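Local coordinates for uncharacterized protein (Azotobacter vinelandii, PDB 6RK0) that probably works as a low-potential terminal oxidase, a flavocytochrome that carries FAD and heme b and is associated with the iron-only nitrogenase, at residues F61-G66 with E131-F136; E121-E126 with T159-L164; G139-E144 with E217-F222. All blocks are in the same frame, centred on the assembly; numbering follows the deposited sequence. Where two conformers were deposited one is given.

In the fold
Helix 126-140 ties the three contacts together: contact 1 uses its middle, contact 3 its C-terminal end, and contact 2 the strand 121-122 that precedes it. Along the chain contact 1 closes before contact 3 opens, while contact 2 crosses both, since its segments alternate with theirs. Contacts 1 and 2 have centres about 11 Å apart, reach the same antiparallel sheet and touch directly, Leu133 packing on Val161 and Lys132 on Ile123. Contact 3 lies about 14 Å from contact 1 and about 24 Å from contact 2, centre to centre. Each contact touches the heme, through Phe61 and Phe136, Thr159 and Leu140 respectively, while 217-222 of the C-terminal region packs against Leu140.

Contact 1: residues F61-G66 with E131-F136; sequences FFWREG and EKLRNF. With HEM (protoporphyrin IX containing Fe), chain C.
Trp63 and Phe136 mark the nearest backbone approach, CA to CA 6.0 Å, where strand 63-65 passes helix 131-136 with 118° between their N-to-C directions. Their rings form an offset stack: the six-membered ring of Trp63 and the Phe136 ring are tilted by only 14°, and Trp63 CE3 lies over the rim of the Phe136 ring, 3.3 Å from its CD1. Phe136 CB sits over the centre of the six-membered ring of Trp63, 3.5 Å from its centroid, in a CH-pi contact. With CG anti to the backbone N (chi1 175°), the Phe136 ring slots between the indole and the heme vinyl, whose CBB covers its opposite face, and Phe136 CE2 comes 3.4 Å from HEM C3B. Phe61 flanks the stack, its CB 3.8 Å from Phe136 CZ, which lies at the edge of the Phe61 ring.

The polar end is built on the Glu65 carboxylate. Lys132 NZ makes a salt bridge to Glu65 OE1 at 2.9 Å, approaching from above the carboxylate plane. Glu65 OE2 accepts two bonds from opposite faces of that plane, from Asn135 ND2 at 2.8 Å and from Trp63 NE1 at 3.1 Å. The Trp63 bond lies in the indole plane and helps fix the ring's rotation under Phe136. Tyr70 of the neighbouring strand also meets the Trp63 ring. Phe136 touches His72, the axial heme ligand, while Phe61 N hydrogen-bonds FAD O4; this helix-on-strand packing is consistent with the split-barrel fold of the pyridoxamine 5'-phosphate oxidase family, here lining a combined heme and FAD site.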
loop_
_atom_site.group_PDB
_atom_site.type_symbol
_atom_site.label_atom_id
_atom_site.label_comp_id
_atom_site.label_asym_id
_atom_site.label_seq_id
_atom_site.Cartn_x
_atom_site.Cartn_y
_atom_site.Cartn_z
ATOM N N PHE A 61 0.108 -5.252 -8.818
ATOM C CA PHE A 61 -0.016 -6.633 -8.363
ATOM C C PHE A 61 1.314 -7.367 -8.520
ATOM O O PHE A 61 2.137 -7.002 -9.368
ATOM C CB PHE A 61 -1.135 -7.359 -9.119
ATOM C CG PHE A 61 -2.491 -7.258 -8.425
ATOM C CD1 PHE A 61 -2.831 -6.133 -7.611
ATOM C CD2 PHE A 61 -3.334 -8.334 -8.405
ATOM C CE1 PHE A 61 -4.082 -6.050 -6.961
ATOM C CE2 PHE A 61 -4.579 -8.260 -7.790
ATOM C CZ PHE A 61 -4.954 -7.132 -7.058
ATOM N N PHE A 62 1.510 -8.423 -7.719
ATOM C CA PHE A 62 2.672 -9.289 -7.888
ATOM C C PHE A 62 2.318 -10.690 -7.476
ATOM O O PHE A 62 1.330 -10.923 -6.772
ATOM C CB PHE A 62 3.885 -8.795 -7.055
ATOM C CG PHE A 62 3.735 -9.090 -5.587
ATOM C CD1 PHE A 62 2.892 -8.332 -4.780
ATOM C CD2 PHE A 62 4.314 -10.217 -5.039
ATOM C CE1 PHE A 62 2.667 -8.672 -3.475
ATOM C CE2 PHE A 62 4.095 -10.573 -3.720
ATOM C CZ PHE A 62 3.276 -9.798 -2.932
ATOM N N TRP A 63 3.153 -11.635 -7.924
ATOM C CA TRP A 63 3.002 -13.018 -7.499
ATOM C C TRP A 63 4.382 -13.615 -7.244
ATOM O O TRP A 63 5.374 -13.166 -7.814
ATOM C CB TRP A 63 2.175 -13.853 -8.485
ATOM C CG TRP A 63 2.775 -14.103 -9.817
ATOM C CD1 TRP A 63 3.323 -15.298 -10.244
ATOM C CD2 TRP A 63 2.852 -13.206 -10.957
ATOM N NE1 TRP A 63 3.734 -15.170 -11.544
ATOM C CE2 TRP A 63 3.442 -13.923 -12.017
ATOM C CE3 TRP A 63 2.441 -11.887 -11.194
ATOM C CZ2 TRP A 63 3.635 -13.342 -13.295
ATOM C CZ3 TRP A 63 2.606 -11.321 -12.468
ATOM C CH2 TRP A 63 3.225 -12.048 -13.485
ATOM N N ARG A 64 4.441 -14.625 -6.387
ATOM C CA ARG A 64 5.698 -15.281 -6.064
ATOM C C ARG A 64 5.741 -16.657 -6.706
ATOM O O ARG A 64 4.758 -17.411 -6.665
ATOM C CB ARG A 64 5.855 -15.443 -4.552
ATOM C CG ARG A 64 7.210 -16.020 -4.153
ATOM C CD ARG A 64 7.416 -16.159 -2.661
ATOM N NE ARG A 64 6.560 -17.139 -2.006
ATOM C CZ ARG A 64 6.863 -18.428 -1.903
ATOM N NH1 ARG A 64 7.968 -18.929 -2.457
ATOM N NH2 ARG A 64 6.069 -19.218 -1.205
ATOM N N GLU A 65 6.887 -16.994 -7.286
ATOM C CA GLU A 65 7.191 -18.382 -7.682
ATOM C C GLU A 65 8.550 -18.723 -7.081
ATOM O O GLU A 65 9.576 -18.174 -7.508
ATOM C CB GLU A 65 7.220 -18.554 -9.203
ATOM C CG GLU A 65 5.949 -18.144 -9.884
ATOM C CD GLU A 65 5.967 -18.415 -11.369
ATOM O OE1 GLU A 65 6.856 -19.203 -11.863
ATOM O OE2 GLU A 65 5.069 -17.871 -12.085
ATOM N N GLY A 66 8.553 -19.579 -6.061
ATOM C CA GLY A 66 9.826 -19.938 -5.450
ATOM C C GLY A 66 10.538 -18.713 -4.908
ATOM O O GLY A 66 9.978 -17.932 -4.121
ATOM N N GLU A 131 3.706 -18.596 -19.714
ATOM C CA GLU A 131 3.609 -19.523 -18.603
ATOM C C GLU A 131 3.492 -18.784 -17.271
ATOM O O GLU A 131 2.678 -19.160 -16.421
ATOM C CB GLU A 131 4.831 -20.429 -18.650
ATOM C CG GLU A 131 4.770 -21.545 -17.652
ATOM C CD GLU A 131 5.701 -22.717 -17.926
ATOM O OE1 GLU A 131 6.595 -22.636 -18.790
ATOM O OE2 GLU A 131 5.558 -23.773 -17.263
ATOM N N LYS A 132 4.289 -17.731 -17.081
ATOM C CA LYS A 132 4.251 -16.977 -15.827
ATOM C C LYS A 132 2.909 -16.259 -15.658
ATOM O O LYS A 132 2.369 -16.203 -14.548
ATOM C CB LYS A 132 5.406 -15.972 -15.779
ATOM C CG LYS A 132 6.822 -16.475 -15.920
ATOM C CD LYS A 132 7.223 -17.396 -14.809
ATOM C CE LYS A 132 8.647 -17.859 -14.908
ATOM N NZ LYS A 132 8.808 -18.995 -13.976
ATOM N N LEU A 133 2.365 -15.697 -16.743
ATOM C CA LEU A 133 1.064 -15.018 -16.653
ATOM C C LEU A 133 -0.048 -15.983 -16.285
ATOM O O LEU A 133 -0.962 -15.617 -15.521
ATOM C CB LEU A 133 0.767 -14.303 -17.968
ATOM C CG LEU A 133 1.662 -13.076 -18.215
ATOM C CD1 LEU A 133 1.605 -12.655 -19.679
ATOM C CD2 LEU A 133 1.263 -11.886 -17.286
ATOM N N ARG A 134 -0.006 -17.220 -16.798
ATOM C CA ARG A 134 -1.010 -18.188 -16.369
ATOM C C ARG A 134 -0.862 -18.499 -14.879
ATOM O O ARG A 134 -1.864 -18.629 -14.164
ATOM C CB ARG A 134 -0.930 -19.462 -17.221
ATOM C CG ARG A 134 -1.924 -20.528 -16.760
ATOM C CD ARG A 134 -2.114 -21.677 -17.750
ATOM N NE ARG A 134 -3.206 -22.574 -17.321
ATOM C CZ ARG A 134 -3.837 -23.472 -18.087
ATOM N NH1 ARG A 134 -3.492 -23.689 -19.369
ATOM N NH2 ARG A 134 -4.820 -24.199 -17.547
ATOM N N ASN A 135 0.382 -18.592 -14.381
ATOM C CA ASN A 135 0.582 -18.820 -12.956
ATOM C C ASN A 135 -0.007 -17.675 -12.140
ATOM O O ASN A 135 -0.579 -17.906 -11.071
ATOM C CB ASN A 135 2.078 -18.939 -12.662
ATOM C CG ASN A 135 2.726 -20.171 -13.267
ATOM O OD1 ASN A 135 2.066 -21.178 -13.546
ATOM N ND2 ASN A 135 4.049 -20.103 -13.445
ATOM N N PHE A 136 0.141 -16.434 -12.620
ATOM C CA PHE A 136 -0.440 -15.276 -11.923
ATOM C C PHE A 136 -1.950 -15.430 -11.802
ATOM O O PHE A 136 -2.521 -15.338 -10.704
ATOM C CB PHE A 136 -0.069 -14.038 -12.732
ATOM C CG PHE A 136 -0.655 -12.728 -12.273
ATOM C CD1 PHE A 136 -0.850 -12.414 -10.932
ATOM C CD2 PHE A 136 -0.985 -11.787 -13.252
ATOM C CE1 PHE A 136 -1.361 -11.141 -10.582
ATOM C CE2 PHE A 136 -1.461 -10.512 -12.898
ATOM C CZ PHE A 136 -1.643 -10.216 -11.555
HETATM C CHA HEM C . -2.146 -3.521 -17.213
HETATM C CHB HEM C . -4.275 -5.904 -13.644
HETATM C CHC HEM C . -3.574 -10.034 -16.033
HETATM C CHD HEM C . -1.722 -7.618 -19.722
HETATM C C1A HEM C . -2.800 -3.833 -16.052
HETATM C C2A HEM C . -3.198 -2.835 -15.066
HETATM C C3A HEM C . -3.793 -3.489 -14.051
HETATM C C4A HEM C . -3.761 -4.896 -14.424
HETATM C CMA HEM C . -4.413 -2.957 -12.788
HETATM C CAA HEM C . -3.013 -1.315 -15.188
HETATM C CBA HEM C . -4.087 -0.637 -16.082
HETATM C CGA HEM C . -4.096 0.831 -15.743
HETATM O O1A HEM C . -5.044 1.343 -15.046
HETATM O O2A HEM C . -3.111 1.540 -16.134
HETATM C C1B HEM C . -4.301 -7.233 -13.977
HETATM C C2B HEM C . -4.787 -8.293 -13.124
HETATM C C3B HEM C . -4.574 -9.433 -13.797
HETATM C C4B HEM C . -3.966 -9.109 -15.074
HETATM C CMB HEM C . -5.387 -8.046 -11.745
HETATM C CAB HEM C . -4.882 -10.866 -13.432
HETATM C CBB HEM C . -5.648 -11.261 -12.421
HETATM C C1C HEM C . -3.007 -9.737 -17.238
HETATM C C2C HEM C . -2.657 -10.707 -18.231
HETATM C C3C HEM C . -2.186 -10.037 -19.287
HETATM C C4C HEM C . -2.209 -8.639 -18.947
HETATM C CMC HEM C . -2.779 -12.209 -18.025
HETATM C CAC HEM C . -1.710 -10.572 -20.611
HETATM C CBC HEM C . -2.318 -11.640 -21.178
HETATM C C1D HEM C . -1.630 -6.282 -19.347
HETATM C C2D HEM C . -1.071 -5.238 -20.154
HETATM C C3D HEM C . -1.181 -4.102 -19.463
HETATM C C4D HEM C . -1.816 -4.428 -18.198
HETATM C CMD HEM C . -0.464 -5.414 -21.545
HETATM C CAD HEM C . -0.805 -2.693 -19.906
HETATM C CBD HEM C . -2.024 -1.992 -20.536
HETATM C CGD HEM C . -1.618 -0.680 -21.181
HETATM O O1D HEM C . -1.540 0.351 -20.484
HETATM O O2D HEM C . -1.346 -0.665 -22.403
HETATM N NA HEM C . -3.158 -5.087 -15.647
HETATM N NB HEM C . -3.816 -7.731 -15.159
HETATM N NC HEM C . -2.731 -8.486 -17.695
HETATM N ND HEM C . -2.087 -5.781 -18.158
HETATM FE FE HEM C . -2.908 -6.788 -16.678
HETATM O O HOH W 1 -4.815 -6.483 -17.537
#

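Contact 2: residues E121-E126 with T159-L164; sequences ELISDE and TAVASL. With HEM (protoporphyrin IX containing Fe), chain C.
Ile123 and Val161 meet through backbone and side chain. Ile123 N donates to Val161 O at 2.9 Å, and the two side chains run abreast, with Ile123 CD1 3.6 Å from Val161 CG1. CG1 opposite the carbonyl carbon (chi1 -58°) and an extended chi2 (-175°) carry Ile123 CD1 out to that methyl. Farther along, Glu121 and Ser163 form a hydrogen-bonded antiparallel pair: Glu121 N reaches Ser163 O and Ser163 N reaches Glu121 O, each at 2.9 Å. Leu122 and Ala162 between them are a non-hydrogen-bonded pair, with Leu122 CD2 4.0 Å from Ala162 CB. Strand 121-122 thus adds to strand 159-165 in an antiparallel sheet consistent with the split-barrel fold, just before helix 126-140 begins at N-cap Asp125. With an alanine at Ile123, CG1, CG2 and CD1 are gone, and a gap is likely to open between Val161 and Lys132 of the helix. Water 2 bonds Glu121 O and sits with its oxygen 2.6 Å from Ser163 OG, which also bonds Arg68; water 3 joins Ile123 O to Val161 N. Strand 68-74 pairs with the other edge of strand 159-165, and Thr159 OG1, bonded to Glu155 O, stands 3.3 Å from HEM CAC.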
loop_
_atom_site.group_PDB
_atom_site.type_symbol
_atom_site.label_atom_id
_atom_site.label_comp_id
_atom_site.label_asym_id
_atom_site.label_seq_id
_atom_site.Cartn_x
_atom_site.Cartn_y
_atom_site.Cartn_z
ATOM N N GLU A 121 14.714 -8.219 -13.543
ATOM C CA GLU A 121 14.998 -8.758 -14.859
ATOM C C GLU A 121 13.716 -8.893 -15.653
ATOM O O GLU A 121 12.700 -9.330 -15.110
ATOM C CB GLU A 121 15.612 -10.190 -14.733
ATOM C CG GLU A 121 16.861 -10.229 -13.837
ATOM C CD GLU A 121 17.366 -11.635 -13.528
ATOM O OE1 GLU A 121 16.933 -12.629 -14.175
ATOM O OE2 GLU A 121 18.225 -11.743 -12.610
ATOM N N LEU A 122 13.759 -8.542 -16.933
ATOM C CA LEU A 122 12.591 -8.738 -17.791
ATOM C C LEU A 122 12.606 -10.131 -18.400
ATOM O O LEU A 122 13.657 -10.675 -18.723
ATOM C CB LEU A 122 12.575 -7.782 -18.969
ATOM C CG LEU A 122 12.414 -6.325 -18.621
ATOM C CD1 LEU A 122 12.401 -5.509 -19.908
ATOM C CD2 LEU A 122 11.183 -6.024 -17.737
ATOM N N ILE A 123 11.422 -10.694 -18.597
ATOM C CA ILE A 123 11.310 -11.953 -19.328
ATOM C C ILE A 123 11.194 -11.623 -20.812
ATOM O O ILE A 123 10.183 -11.086 -21.256
ATOM C CB ILE A 123 10.097 -12.752 -18.847
ATOM C CG1 ILE A 123 10.183 -13.025 -17.358
ATOM C CG2 ILE A 123 9.975 -14.035 -19.657
ATOM C CD1 ILE A 123 9.115 -13.873 -16.851
ATOM N N SER A 124 12.209 -11.960 -21.588
ATOM C CA SER A 124 12.162 -11.713 -23.032
ATOM C C SER A 124 11.617 -12.889 -23.825
ATOM O O SER A 124 11.181 -12.709 -24.966
ATOM C CB SER A 124 13.548 -11.324 -23.557
ATOM O OG SER A 124 14.474 -12.350 -23.279
ATOM N N ASP A 125 11.648 -14.078 -23.248
ATOM C CA ASP A 125 11.164 -15.281 -23.910
ATOM C C ASP A 125 9.630 -15.324 -23.815
ATOM O O ASP A 125 9.061 -15.391 -22.716
ATOM C CB ASP A 125 11.792 -16.463 -23.196
ATOM C CG ASP A 125 11.397 -17.747 -23.799
ATOM O OD1 ASP A 125 10.198 -17.927 -24.129
ATOM O OD2 ASP A 125 12.282 -18.603 -23.923
ATOM N N GLU A 126 8.949 -15.216 -24.968
ATOM C CA GLU A 126 7.497 -15.072 -24.962
ATOM C C GLU A 126 6.789 -16.289 -24.388
ATOM O O GLU A 126 5.711 -16.159 -23.787
ATOM C CB GLU A 126 6.972 -14.770 -26.370
ATOM C CG GLU A 126 7.569 -13.545 -27.038
ATOM C CD GLU A 126 7.071 -12.216 -26.497
ATOM O OE1 GLU A 126 6.117 -12.157 -25.706
ATOM O OE2 GLU A 126 7.677 -11.169 -26.866
ATOM N N THR A 159 2.668 -7.493 -23.466
ATOM C CA THR A 159 2.813 -7.516 -22.010
ATOM C C THR A 159 4.283 -7.659 -21.637
ATOM O O THR A 159 5.010 -8.422 -22.262
ATOM C CB THR A 159 2.016 -8.688 -21.430
ATOM O OG1 THR A 159 0.672 -8.651 -21.930
ATOM C CG2 THR A 159 1.939 -8.668 -19.909
ATOM N N ALA A 160 4.718 -6.916 -20.635
ATOM C CA ALA A 160 6.008 -7.131 -19.998
ATOM C C ALA A 160 5.789 -7.908 -18.700
ATOM O O ALA A 160 4.775 -7.703 -18.011
ATOM C CB ALA A 160 6.670 -5.802 -19.648
ATOM N N VAL A 161 6.742 -8.788 -18.380
ATOM C CA VAL A 161 6.814 -9.407 -17.076
ATOM C C VAL A 161 8.223 -9.216 -16.545
ATOM O O VAL A 161 9.200 -9.520 -17.235
ATOM C CB VAL A 161 6.435 -10.901 -17.107
ATOM C CG1 VAL A 161 6.641 -11.521 -15.731
ATOM C CG2 VAL A 161 5.003 -11.072 -17.587
ATOM N N ALA A 162 8.311 -8.678 -15.333
ATOM C CA ALA A 162 9.580 -8.504 -14.648
ATOM C C ALA A 162 9.619 -9.403 -13.425
ATOM O O ALA A 162 8.576 -9.788 -12.888
ATOM C CB ALA A 162 9.724 -7.039 -14.175
ATOM N N SER A 163 10.830 -9.724 -12.972
ATOM C CA SER A 163 10.971 -10.462 -11.727
ATOM C C SER A 163 12.161 -9.966 -10.926
ATOM O O SER A 163 13.109 -9.381 -11.462
ATOM C CB SER A 163 11.090 -11.964 -11.958
ATOM O OG SER A 163 12.351 -12.338 -12.431
ATOM N N LEU A 164 12.101 -10.256 -9.631
ATOM C CA LEU A 164 13.115 -9.840 -8.684
ATOM C C LEU A 164 13.305 -10.956 -7.678
ATOM O O LEU A 164 12.337 -11.506 -7.156
ATOM C CB LEU A 164 12.651 -8.566 -7.970
ATOM C CG LEU A 164 13.567 -7.953 -6.934
ATOM C CD1 LEU A 164 14.876 -7.439 -7.554
ATOM C CD2 LEU A 164 12.832 -6.794 -6.205
HETATM C CHA HEM C . -2.146 -3.521 -17.213
HETATM C CHB HEM C . -4.275 -5.904 -13.644
HETATM C CHC HEM C . -3.574 -10.034 -16.033
HETATM C CHD HEM C . -1.722 -7.618 -19.722
HETATM C C1A HEM C . -2.800 -3.833 -16.052
HETATM C C2A HEM C . -3.198 -2.835 -15.066
HETATM C C3A HEM C . -3.793 -3.489 -14.051
HETATM C C4A HEM C . -3.761 -4.896 -14.424
HETATM C CMA HEM C . -4.413 -2.957 -12.788
HETATM C CAA HEM C . -3.013 -1.315 -15.188
HETATM C CBA HEM C . -4.087 -0.637 -16.082
HETATM C CGA HEM C . -4.096 0.831 -15.743
HETATM O O1A HEM C . -5.044 1.343 -15.046
HETATM O O2A HEM C . -3.111 1.540 -16.134
HETATM C C1B HEM C . -4.301 -7.233 -13.977
HETATM C C2B HEM C . -4.787 -8.293 -13.124
HETATM C C3B HEM C . -4.574 -9.433 -13.797
HETATM C C4B HEM C . -3.966 -9.109 -15.074
HETATM C CMB HEM C . -5.387 -8.046 -11.745
HETATM C CAB HEM C . -4.882 -10.866 -13.432
HETATM C CBB HEM C . -5.648 -11.261 -12.421
HETATM C C1C HEM C . -3.007 -9.737 -17.238
HETATM C C2C HEM C . -2.657 -10.707 -18.231
HETATM C C3C HEM C . -2.186 -10.037 -19.287
HETATM C C4C HEM C . -2.209 -8.639 -18.947
HETATM C CMC HEM C . -2.779 -12.209 -18.025
HETATM C CAC HEM C . -1.710 -10.572 -20.611
HETATM C CBC HEM C . -2.318 -11.640 -21.178
HETATM C C1D HEM C . -1.630 -6.282 -19.347
HETATM C C2D HEM C . -1.071 -5.238 -20.154
HETATM C C3D HEM C . -1.181 -4.102 -19.463
HETATM C C4D HEM C . -1.816 -4.428 -18.198
HETATM C CMD HEM C . -0.464 -5.414 -21.545
HETATM C CAD HEM C . -0.805 -2.693 -19.906
HETATM C CBD HEM C . -2.024 -1.992 -20.536
HETATM C CGD HEM C . -1.618 -0.680 -21.181
HETATM O O1D HEM C . -1.540 0.351 -20.484
HETATM O O2D HEM C . -1.346 -0.665 -22.403
HETATM N NA HEM C . -3.158 -5.087 -15.647
HETATM N NB HEM C . -3.816 -7.731 -15.159
HETATM N NC HEM C . -2.731 -8.486 -17.695
HETATM N ND HEM C . -2.087 -5.781 -18.158
HETATM FE FE HEM C . -2.908 -6.788 -16.678
HETATM O O HOH W 2 12.333 -12.156 -14.985
HETATM O O HOH W 3 8.822 -8.833 -20.438
HETATM O O HOH W 1 -4.815 -6.483 -17.537
#

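Contact 3: residues G139-E144 with E217-F222; sequences GLIPGE and EDILKF
Pro142, Phe222 and Ile141 bury the largest shares of surface where the end of helix 126-140 meets the 3-10 segment 217-221. Pro142 lies over the 3-10 turn, with its CD 4.1 Å from Lys221 CB and its CB 4.1 Å from Asp218 CG. Phe222 runs alongside Leu140: Phe222 CE1 is 3.9 Å from Leu140 CD2, and Leu140 O lies at the edge of the aromatic ring, in its plane. A chi1 of 167° turns the Phe222 ring away from its own N and beside Leu140, a heme-pocket residue. Ile141 opens a type II turn that ends at Glu144, and its CG2 presses on Ile219 CD1 at 3.8 Å. Ile100 and Ile194 of the second subunit pack against this apolar cluster.

Pro142 O and Asp218 OD2 come within 3.1 Å, reconciled by Arg147, which makes a salt bridge to Asp218 OD2, a hydrogen bond to Pro142 O and a further pair with Glu144 OE1. Lys221 NZ holds the other carboxylate oxygen, Asp218 OD1, at 3.1 Å. The two segments share no direct hydrogen bond, so apolar packing and an arginine bridging both sides appear to fix the C-terminal region against the helix end.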
loop_
_atom_site.group_PDB
_atom_site.type_symbol
_atom_site.label_atom_id
_atom_site.label_comp_id
_atom_site.label_asym_id
_atom_site.label_seq_id
_atom_site.Cartn_x
_atom_site.Cartn_y
_atom_site.Cartn_z
ATOM N N GLY A 139 -3.052 -18.330 -9.650
ATOM C CA GLY A 139 -2.739 -18.076 -8.256
ATOM C C GLY A 139 -3.769 -17.215 -7.553
ATOM O O GLY A 139 -3.897 -17.270 -6.332
ATOM N N LEU A 140 -4.504 -16.403 -8.298
ATOM C CA LEU A 140 -5.615 -15.634 -7.741
ATOM C C LEU A 140 -6.883 -16.473 -7.694
ATOM O O LEU A 140 -7.573 -16.494 -6.668
ATOM C CB LEU A 140 -5.862 -14.395 -8.585
ATOM C CG LEU A 140 -4.721 -13.387 -8.545
ATOM C CD1 LEU A 140 -4.997 -12.306 -9.552
ATOM C CD2 LEU A 140 -4.533 -12.825 -7.140
ATOM N N ILE A 141 -7.199 -17.167 -8.790
ATOM C CA ILE A 141 -8.434 -17.950 -8.885
ATOM C C ILE A 141 -8.052 -19.305 -9.458
ATOM O O ILE A 141 -7.704 -19.389 -10.644
ATOM C CB ILE A 141 -9.501 -17.284 -9.763
ATOM C CG1 ILE A 141 -9.913 -15.890 -9.229
ATOM C CG2 ILE A 141 -10.736 -18.201 -9.866
ATOM C CD1 ILE A 141 -10.634 -15.056 -10.240
ATOM N N PRO A 142 -8.115 -20.392 -8.678
ATOM C CA PRO A 142 -7.707 -21.692 -9.215
ATOM C C PRO A 142 -8.505 -22.052 -10.465
ATOM O O PRO A 142 -9.722 -21.835 -10.540
ATOM C CB PRO A 142 -8.001 -22.665 -8.062
ATOM C CG PRO A 142 -7.911 -21.820 -6.821
ATOM C CD PRO A 142 -8.478 -20.480 -7.245
ATOM N N GLY A 143 -7.784 -22.580 -11.460
ATOM C CA GLY A 143 -8.380 -23.101 -12.677
ATOM C C GLY A 143 -8.933 -22.042 -13.618
ATOM O O GLY A 143 -9.567 -22.386 -14.619
ATOM N N GLU A 144 -8.705 -20.754 -13.343
ATOM C CA GLU A 144 -9.405 -19.734 -14.089
ATOM C C GLU A 144 -8.890 -19.573 -15.514
ATOM O O GLU A 144 -9.694 -19.345 -16.427
ATOM C CB GLU A 144 -9.372 -18.426 -13.335
ATOM C CG GLU A 144 -10.175 -17.328 -13.971
ATOM C CD GLU A 144 -11.689 -17.491 -13.880
ATOM O OE1 GLU A 144 -12.226 -18.500 -13.335
ATOM O OE2 GLU A 144 -12.335 -16.551 -14.417
ATOM N N GLU A 217 -17.293 -21.974 -8.879
ATOM C CA GLU A 217 -17.154 -21.932 -7.426
ATOM C C GLU A 217 -15.763 -21.468 -7.016
ATOM O O GLU A 217 -15.596 -20.883 -5.944
ATOM C CB GLU A 217 -17.472 -23.310 -6.832
ATOM C CG GLU A 217 -18.927 -23.723 -6.989
ATOM C CD GLU A 217 -19.221 -25.062 -6.340
ATOM O OE1 GLU A 217 -18.294 -25.633 -5.721
ATOM O OE2 GLU A 217 -20.374 -25.542 -6.448
ATOM N N ASP A 218 -14.763 -21.719 -7.856
ATOM C CA ASP A 218 -13.403 -21.304 -7.539
ATOM C C ASP A 218 -13.257 -19.792 -7.377
ATOM O O ASP A 218 -12.287 -19.362 -6.753
ATOM C CB ASP A 218 -12.409 -21.797 -8.594
ATOM C CG ASP A 218 -12.082 -23.267 -8.444
ATOM O OD1 ASP A 218 -12.114 -23.776 -7.292
ATOM O OD2 ASP A 218 -11.800 -23.941 -9.467
ATOM N N ILE A 219 -14.166 -18.983 -7.937
ATOM C CA ILE A 219 -14.098 -17.532 -7.703
ATOM C C ILE A 219 -14.109 -17.232 -6.215
ATOM O O ILE A 219 -13.470 -16.269 -5.764
ATOM C CB ILE A 219 -15.280 -16.820 -8.420
ATOM C CG1 ILE A 219 -15.346 -17.033 -9.943
ATOM C CG2 ILE A 219 -15.278 -15.331 -8.132
ATOM C CD1 ILE A 219 -14.136 -16.829 -10.681
ATOM N N LEU A 220 -14.838 -18.044 -5.427
ATOM C CA LEU A 220 -14.972 -17.823 -3.988
ATOM C C LEU A 220 -13.699 -18.157 -3.232
ATOM O O LEU A 220 -13.606 -17.847 -2.041
ATOM C CB LEU A 220 -16.149 -18.610 -3.396
ATOM C CG LEU A 220 -17.517 -18.265 -3.994
ATOM C CD1 LEU A 220 -18.600 -19.161 -3.455
ATOM C CD2 LEU A 220 -17.882 -16.828 -3.746
ATOM N N LYS A 221 -12.722 -18.761 -3.889
ATOM C CA LYS A 221 -11.438 -19.060 -3.269
ATOM C C LYS A 221 -10.467 -17.876 -3.266
ATOM O O LYS A 221 -9.490 -17.891 -2.507
ATOM C CB LYS A 221 -10.814 -20.289 -3.927
ATOM C CG LYS A 221 -11.634 -21.556 -3.707
ATOM C CD LYS A 221 -10.898 -22.793 -4.165
ATOM C CE LYS A 221 -11.649 -24.064 -3.779
ATOM N NZ LYS A 221 -13.010 -24.122 -4.391
ATOM N N PHE A 222 -10.706 -16.846 -4.070
ATOM C CA PHE A 222 -9.836 -15.679 -4.022
ATOM C C PHE A 222 -9.900 -15.065 -2.622
ATOM O O PHE A 222 -10.990 -14.850 -2.084
ATOM C CB PHE A 222 -10.244 -14.656 -5.075
ATOM C CG PHE A 222 -9.584 -13.324 -4.869
ATOM C CD1 PHE A 222 -8.242 -13.122 -5.197
ATOM C CD2 PHE A 222 -10.264 -12.300 -4.252
ATOM C CE1 PHE A 222 -7.620 -11.921 -4.944
ATOM C CE2 PHE A 222 -9.636 -11.080 -4.024
ATOM C CZ PHE A 222 -8.324 -10.909 -4.367
#